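PDB 7D2W: PRESAN domain-containing protein, which is of unknown function but belongs to the PHIST family of the malaria parasite and probably acts through protein binding by its helical PRESAN domain. Local coordinates for residues 65-75 against 135-144. Numbering follows the deposited sequence. Where two conformers were deposited one is given.
Sequences RTYLLNIWNHK and QTNRFYNLLN
Trp72 lays its indole over the ring of Phe139 in an offset stack: the five-membered ring and the phenyl ring have centroids 4.3 Å apart, with planes only 6° from parallel. The two side chains run in opposite senses as they overlap, so Phe139 CB sits over the face of the Trp72 six-membered ring, 3.9 Å from its centroid, as a CH-pi contact. The other indole face is covered by Lys75 CD, and the other Phe139 face by Leu143 CG. At the indole edge Trp72 NE1 donates to Thr136 OG1 at 3.0 Å, in the ring plane; this bond and the two covered faces together limit the rotation of the indole. Beyond it, Lys75 NZ bonds to Gln135 OE1 at 2.6 Å, and a water bridges Lys75 NZ to Thr136 OG1; Gln135 NE2 turns to Cys159 O and Glu162 on helix 149-181. Toward the other end, Leu68 CD1 meets Leu143 CD2 at 3.6 Å, while Leu69 CD2 lies 3.5 Å from Tyr140 OH. At the exposed margin the Arg65 NH2 to Asn144 OD1 bond is short (2.7 Å) but weak, because its N-H...O angle is only 120°, although the guanidinium and amide planes nearly coincide. With segment axes 11.9 Å apart and directions at 160°, this is antiparallel packing between helices 65-93 and 117-144, as in the four-helix bundle of this PRESAN domain.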
ATOM      1  N   ARG A  65       8.936  22.717  19.540  1.00 39.06           N
ATOM      2  CA  ARG A  65       7.700  22.547  18.778  1.00 39.54           C
ATOM      3  C   ARG A  65       7.834  23.086  17.355  1.00 36.92           C
ATOM      4  O   ARG A  65       7.342  22.461  16.404  1.00 40.92           O
ATOM      5  CB  ARG A  65       6.539  23.229  19.509  1.00 50.43           C
ATOM      6  CG  ARG A  65       5.429  23.704  18.583  1.00 53.42           C
ATOM      7  CD  ARG A  65       4.343  24.437  19.338  1.00 62.66           C
ATOM      8  NE  ARG A  65       3.520  23.504  20.092  1.00 64.56           N
ATOM      9  CZ  ARG A  65       2.263  23.208  19.793  1.00 56.73           C
ATOM     10  NH1 ARG A  65       1.670  23.785  18.757  1.00 57.72           N
ATOM     11  NH2 ARG A  65       1.601  22.339  20.535  1.00 61.37           N
ATOM     12  N   THR A  66       8.500  24.242  17.187  1.00 34.54           N
ATOM     13  CA  THR A  66       8.786  24.763  15.849  1.00 38.82           C
ATOM     14  C   THR A  66       9.468  23.714  14.984  1.00 33.08           C
ATOM     15  O   THR A  66       9.149  23.557  13.799  1.00 36.68           O
ATOM     16  CB  THR A  66       9.676  26.005  15.936  1.00 42.01           C
ATOM     17  OG1 THR A  66       8.949  27.087  16.521  1.00 42.33           O
ATOM     18  CG2 THR A  66      10.171  26.410  14.545  1.00 40.12           C
ATOM     19  N   TYR A  67      10.421  22.993  15.563  1.00 38.38           N
ATOM     20  CA  TYR A  67      11.091  21.922  14.839  1.00 34.88           C
ATOM     21  C   TYR A  67      10.092  20.849  14.451  1.00 30.01           C
ATOM     22  O   TYR A  67      10.028  20.420  13.294  1.00 29.79           O
ATOM     23  CB  TYR A  67      12.209  21.352  15.716  1.00 39.99           C
ATOM     24  CG  TYR A  67      13.280  20.535  15.020  1.00 35.09           C
ATOM     25  CD1 TYR A  67      13.033  19.880  13.820  1.00 42.05           C
ATOM     26  CD2 TYR A  67      14.530  20.389  15.595  1.00 32.08           C
ATOM     27  CE1 TYR A  67      14.010  19.117  13.212  1.00 36.81           C
ATOM     28  CE2 TYR A  67      15.513  19.632  15.002  1.00 31.93           C
ATOM     29  CZ  TYR A  67      15.251  18.992  13.812  1.00 33.53           C
ATOM     30  OH  TYR A  67      16.229  18.224  13.219  1.00 37.11           O
ATOM     31  N   LEU A  68       9.277  20.417  15.417  1.00 33.61           N
ATOM     32  CA  LEU A  68       8.270  19.400  15.138  1.00 33.78           C
ATOM     33  C   LEU A  68       7.299  19.848  14.050  1.00 38.18           C
ATOM     34  O   LEU A  68       6.889  19.036  13.207  1.00 28.47           O
ATOM     35  CB  LEU A  68       7.525  19.062  16.429  1.00 28.97           C
ATOM     36  CG  LEU A  68       8.398  18.239  17.382  1.00 36.50           C
ATOM     37  CD1 LEU A  68       7.662  17.958  18.682  1.00 42.94           C
ATOM     38  CD2 LEU A  68       8.842  16.934  16.718  1.00 31.94           C
ATOM     39  N   LEU A  69       6.922  21.135  14.039  1.00 33.89           N
ATOM     40  CA  LEU A  69       5.997  21.603  13.007  1.00 34.15           C
ATOM     41  C   LEU A  69       6.661  21.617  11.639  1.00 28.99           C
ATOM     42  O   LEU A  69       6.016  21.337  10.625  1.00 27.46           O
ATOM     43  CB  LEU A  69       5.465  22.996  13.358  1.00 35.99           C
ATOM     44  CG  LEU A  69       4.668  23.047  14.671  1.00 37.59           C
ATOM     45  CD1 LEU A  69       4.417  24.466  15.170  1.00 43.17           C
ATOM     46  CD2 LEU A  69       3.365  22.288  14.496  1.00 37.18           C
ATOM     47  N   ASN A  70       7.949  21.951  11.598  1.00 28.95           N
ATOM     48  CA  ASN A  70       8.728  21.893  10.368  1.00 31.95           C
ATOM     49  C   ASN A  70       8.752  20.470   9.802  1.00 34.75           C
ATOM     50  O   ASN A  70       8.535  20.273   8.606  1.00 28.08           O
ATOM     51  CB  ASN A  70      10.148  22.390  10.658  1.00 32.69           C
ATOM     52  CG  ASN A  70      10.993  22.541   9.414  1.00 35.54           C
ATOM     53  OD1 ASN A  70      11.552  21.568   8.905  1.00 38.23           O
ATOM     54  ND2 ASN A  70      11.120  23.774   8.931  1.00 36.94           N
ATOM     55  N   ILE A  71       9.007  19.492  10.666  0.52 26.39           N
ATOM     56  CA  ILE A  71       8.981  18.090  10.240  0.52 25.34           C
ATOM     57  C   ILE A  71       7.618  17.726   9.657  0.52 27.22           C
ATOM     58  O   ILE A  71       7.530  17.072   8.610  0.52 27.12           O
ATOM     59  CB  ILE A  71       9.352  17.179  11.426  0.52 28.30           C
ATOM     60  CG1 ILE A  71      10.856  17.248  11.701  0.52 32.77           C
ATOM     61  CG2 ILE A  71       8.907  15.749  11.182  0.52 26.66           C
ATOM     62  CD1 ILE A  71      11.215  16.907  13.128  0.52 28.77           C
ATOM     63  N   TRP A  72       6.532  18.148  10.314  1.00 26.42           N
ATOM     64  CA  TRP A  72       5.195  17.851   9.798  1.00 25.50           C
ATOM     65  C   TRP A  72       4.954  18.476   8.417  1.00 28.16           C
ATOM     66  O   TRP A  72       4.285  17.877   7.567  1.00 30.30           O
ATOM     67  CB  TRP A  72       4.143  18.325  10.801  1.00 28.16           C
ATOM     68  CG  TRP A  72       2.746  17.840  10.528  1.00 30.31           C
ATOM     69  CD1 TRP A  72       1.670  18.605  10.164  1.00 25.95           C
ATOM     70  CD2 TRP A  72       2.267  16.487  10.605  1.00 25.85           C
ATOM     71  NE1 TRP A  72       0.558  17.809  10.013  1.00 26.54           N
ATOM     72  CE2 TRP A  72       0.895  16.512  10.280  1.00 24.47           C
ATOM     73  CE3 TRP A  72       2.864  15.260  10.926  1.00 22.31           C
ATOM     74  CZ2 TRP A  72       0.109  15.362  10.257  1.00 26.59           C
ATOM     75  CZ3 TRP A  72       2.077  14.111  10.903  1.00 26.74           C
ATOM     76  CH2 TRP A  72       0.712  14.178  10.583  1.00 23.68           C
ATOM     77  N   ASN A  73       5.477  19.680   8.175  1.00 28.09           N
ATOM     78  CA  ASN A  73       5.347  20.262   6.842  1.00 30.86           C
ATOM     79  C   ASN A  73       6.078  19.421   5.800  1.00 30.17           C
ATOM     80  O   ASN A  73       5.586  19.250   4.681  1.00 29.69           O
ATOM     81  CB  ASN A  73       5.867  21.704   6.834  1.00 32.49           C
ATOM     82  CG  ASN A  73       4.968  22.643   7.609  1.00 51.65           C
ATOM     83  OD1 ASN A  73       3.785  22.358   7.809  1.00 60.27           O
ATOM     84  ND2 ASN A  73       5.520  23.773   8.045  1.00 63.81           N
ATOM     85  N   HIS A  74       7.258  18.892   6.139  1.00 25.97           N
ATOM     86  CA  HIS A  74       7.933  17.975   5.223  1.00 23.94           C
ATOM     87  C   HIS A  74       7.113  16.698   5.019  1.00 26.30           C
ATOM     88  O   HIS A  74       7.083  16.142   3.915  1.00 28.26           O
ATOM     89  CB  HIS A  74       9.334  17.627   5.737  1.00 27.69           C
ATOM     90  CG  HIS A  74      10.316  18.761   5.664  1.00 28.87           C
ATOM     91  ND1 HIS A  74      10.777  19.286   4.472  1.00 33.15           N
ATOM     92  CD2 HIS A  74      10.922  19.471   6.649  1.00 29.31           C
ATOM     93  CE1 HIS A  74      11.619  20.274   4.728  1.00 35.72           C
ATOM     94  NE2 HIS A  74      11.720  20.412   6.039  1.00 29.01           N
ATOM     95  N   LYS A  75       6.464  16.202   6.075  1.00 27.54           N
ATOM     96  CA  LYS A  75       5.560  15.059   5.921  1.00 26.37           C
ATOM     97  C   LYS A  75       4.441  15.383   4.935  1.00 24.56           C
ATOM     98  O   LYS A  75       4.139  14.591   4.034  1.00 24.79           O
ATOM     99  CB  LYS A  75       4.985  14.655   7.283  1.00 24.34           C
ATOM    100  CG  LYS A  75       3.914  13.544   7.202  1.00 22.81           C
ATOM    101  CD  LYS A  75       2.503  14.126   7.187  1.00 26.70           C
ATOM    102  CE  LYS A  75       1.426  13.029   7.171  1.00 26.64           C
ATOM    103  NZ  LYS A  75       0.088  13.665   6.977  1.00 27.47           N
ATOM    104  N   GLN A 135      -5.188  13.502  10.237  1.00 27.80           N
ATOM    105  CA  GLN A 135      -3.837  13.267  10.736  1.00 22.69           C
ATOM    106  C   GLN A 135      -3.269  14.494  11.441  1.00 25.50           C
ATOM    107  O   GLN A 135      -2.648  14.375  12.501  1.00 30.71           O
ATOM    108  CB  GLN A 135      -2.922  12.834   9.585  1.00 21.70           C
ATOM    109  CG  GLN A 135      -3.255  11.422   9.111  1.00 27.81           C
ATOM    110  CD  GLN A 135      -2.278  10.913   8.077  1.00 31.20           C
ATOM    111  OE1 GLN A 135      -1.469  11.672   7.536  1.00 27.83           O
ATOM    112  NE2 GLN A 135      -2.337   9.618   7.801  1.00 26.94           N
ATOM    113  N   THR A 136      -3.442  15.680  10.855  1.00 28.94           N
ATOM    114  CA  THR A 136      -2.925  16.892  11.484  1.00 27.77           C
ATOM    115  C   THR A 136      -3.532  17.095  12.869  1.00 34.51           C
ATOM    116  O   THR A 136      -2.827  17.475  13.815  1.00 28.79           O
ATOM    117  CB  THR A 136      -3.199  18.099  10.588  1.00 28.74           C
ATOM    118  OG1 THR A 136      -2.395  17.988   9.409  1.00 33.56           O
ATOM    119  CG2 THR A 136      -2.859  19.420  11.312  1.00 34.45           C
ATOM    120  N   ASN A 137      -4.834  16.832  13.013  1.00 30.41           N
ATOM    121  CA  ASN A 137      -5.468  16.963  14.323  1.00 37.35           C
ATOM    122  C   ASN A 137      -4.878  15.975  15.318  1.00 37.67           C
ATOM    123  O   ASN A 137      -4.613  16.333  16.472  1.00 40.61           O
ATOM    124  CB  ASN A 137      -6.980  16.752  14.211  1.00 42.35           C
ATOM    125  CG  ASN A 137      -7.667  17.888  13.497  1.00 55.74           C
ATOM    126  OD1 ASN A 137      -7.117  18.985  13.391  1.00 59.32           O
ATOM    127  ND2 ASN A 137      -8.873  17.634  12.995  1.00 63.43           N
ATOM    128  N   ARG A 138      -4.690  14.718  14.895  1.00 35.37           N
ATOM    129  CA  ARG A 138      -4.038  13.742  15.760  1.00 29.81           C
ATOM    130  C   ARG A 138      -2.615  14.174  16.103  1.00 34.71           C
ATOM    131  O   ARG A 138      -2.137  13.918  17.212  1.00 29.66           O
ATOM    132  CB  ARG A 138      -4.047  12.360  15.097  1.00 32.12           C
ATOM    133  CG  ARG A 138      -5.440  11.682  15.097  1.00 33.67           C
ATOM    134  CD  ARG A 138      -5.551  10.540  14.079  1.00 44.11           C
ATOM    135  NE  ARG A 138      -4.473   9.561  14.206  1.00 52.49           N
ATOM    136  CZ  ARG A 138      -3.958   8.865  13.189  1.00 51.30           C
ATOM    137  NH1 ARG A 138      -4.426   9.012  11.945  1.00 50.01           N
ATOM    138  NH2 ARG A 138      -2.970   8.012  13.419  1.00 42.51           N
ATOM    139  N   PHE A 139      -1.933  14.854  15.176  1.00 29.95           N
ATOM    140  CA  PHE A 139      -0.575  15.320  15.443  1.00 29.67           C
ATOM    141  C   PHE A 139      -0.557  16.392  16.531  1.00 31.92           C
ATOM    142  O   PHE A 139       0.250  16.327  17.467  1.00 33.72           O
ATOM    143  CB  PHE A 139       0.046  15.852  14.146  1.00 28.86           C
ATOM    144  CG  PHE A 139       1.446  16.361  14.300  1.00 29.30           C
ATOM    145  CD1 PHE A 139       2.472  15.508  14.679  1.00 35.96           C
ATOM    146  CD2 PHE A 139       1.743  17.686  14.037  1.00 33.63           C
ATOM    147  CE1 PHE A 139       3.765  15.971  14.808  1.00 33.73           C
ATOM    148  CE2 PHE A 139       3.043  18.157  14.158  1.00 38.86           C
ATOM    149  CZ  PHE A 139       4.052  17.292  14.543  1.00 33.03           C
ATOM    150  N   TYR A 140      -1.439  17.387  16.428  1.00 32.83           N
ATOM    151  CA  TYR A 140      -1.461  18.446  17.432  1.00 34.67           C
ATOM    152  C   TYR A 140      -1.845  17.907  18.806  1.00 40.17           C
ATOM    153  O   TYR A 140      -1.323  18.365  19.829  1.00 38.26           O
ATOM    154  CB  TYR A 140      -2.405  19.562  16.988  1.00 33.87           C
ATOM    155  CG  TYR A 140      -1.720  20.578  16.111  1.00 39.23           C
ATOM    156  CD1 TYR A 140      -1.015  21.641  16.667  1.00 50.06           C
ATOM    157  CD2 TYR A 140      -1.772  20.476  14.731  1.00 40.33           C
ATOM    158  CE1 TYR A 140      -0.381  22.576  15.862  1.00 57.52           C
ATOM    159  CE2 TYR A 140      -1.140  21.399  13.918  1.00 43.08           C
ATOM    160  CZ  TYR A 140      -0.450  22.445  14.484  1.00 58.24           C
ATOM    161  OH  TYR A 140       0.171  23.364  13.672  1.00 58.48           O
ATOM    162  N   ASN A 141      -2.742  16.922  18.853  1.00 37.41           N
ATOM    163  CA  ASN A 141      -3.091  16.328  20.139  1.00 39.15           C
ATOM    164  C   ASN A 141      -1.896  15.612  20.758  1.00 37.61           C
ATOM    165  O   ASN A 141      -1.661  15.714  21.966  1.00 35.78           O
ATOM    166  CB  ASN A 141      -4.287  15.392  19.973  1.00 49.65           C
ATOM    167  CG  ASN A 141      -5.570  16.145  19.641  1.00 65.50           C
ATOM    168  OD1 ASN A 141      -5.552  17.362  19.449  1.00 72.08           O
ATOM    169  ND2 ASN A 141      -6.685  15.426  19.570  1.00 68.90           N
ATOM    170  N   LEU A 142      -1.119  14.897  19.944  1.00 33.49           N
ATOM    171  CA  LEU A 142       0.107  14.277  20.434  1.00 37.05           C
ATOM    172  C   LEU A 142       1.063  15.315  20.994  1.00 42.60           C
ATOM    173  O   LEU A 142       1.634  15.133  22.074  1.00 49.21           O
ATOM    174  CB  LEU A 142       0.778  13.510  19.303  1.00 40.31           C
ATOM    175  CG  LEU A 142       1.425  12.176  19.636  1.00 47.61           C
ATOM    176  CD1 LEU A 142       0.469  11.306  20.422  1.00 40.00           C
ATOM    177  CD2 LEU A 142       1.786  11.508  18.337  1.00 44.54           C
ATOM    178  N   LEU A 143       1.263  16.408  20.259  1.00 36.99           N
ATOM    179  CA  LEU A 143       2.145  17.467  20.736  1.00 41.88           C
ATOM    180  C   LEU A 143       1.666  18.016  22.073  1.00 50.95           C
ATOM    181  O   LEU A 143       2.446  18.149  23.024  1.00 50.43           O
ATOM    182  CB  LEU A 143       2.225  18.592  19.702  1.00 41.64           C
ATOM    183  CG  LEU A 143       2.884  18.284  18.355  1.00 47.24           C
ATOM    184  CD1 LEU A 143       3.247  19.572  17.649  1.00 45.57           C
ATOM    185  CD2 LEU A 143       4.102  17.381  18.513  1.00 54.23           C
ATOM    186  N   ASN A 144       0.376  18.335  22.162  1.00 46.82           N
ATOM    187  CA  ASN A 144      -0.125  19.027  23.342  1.00 48.82           C
ATOM    188  C   ASN A 144      -0.062  18.147  24.582  1.00 57.37           C
ATOM    189  O   ASN A 144       0.101  18.660  25.692  1.00 72.95           O
ATOM    190  CB  ASN A 144      -1.549  19.530  23.081  1.00 48.83           C
ATOM    191  CG  ASN A 144      -1.595  20.618  22.010  1.00 56.49           C
ATOM    192  OD1 ASN A 144      -0.593  21.283  21.745  1.00 59.39           O
ATOM    193  ND2 ASN A 144      -2.760  20.800  21.391  1.00 53.99           N
TER
HETATM  194  O   HOH W   1      -1.395  16.073   7.458  1.00 33.55           O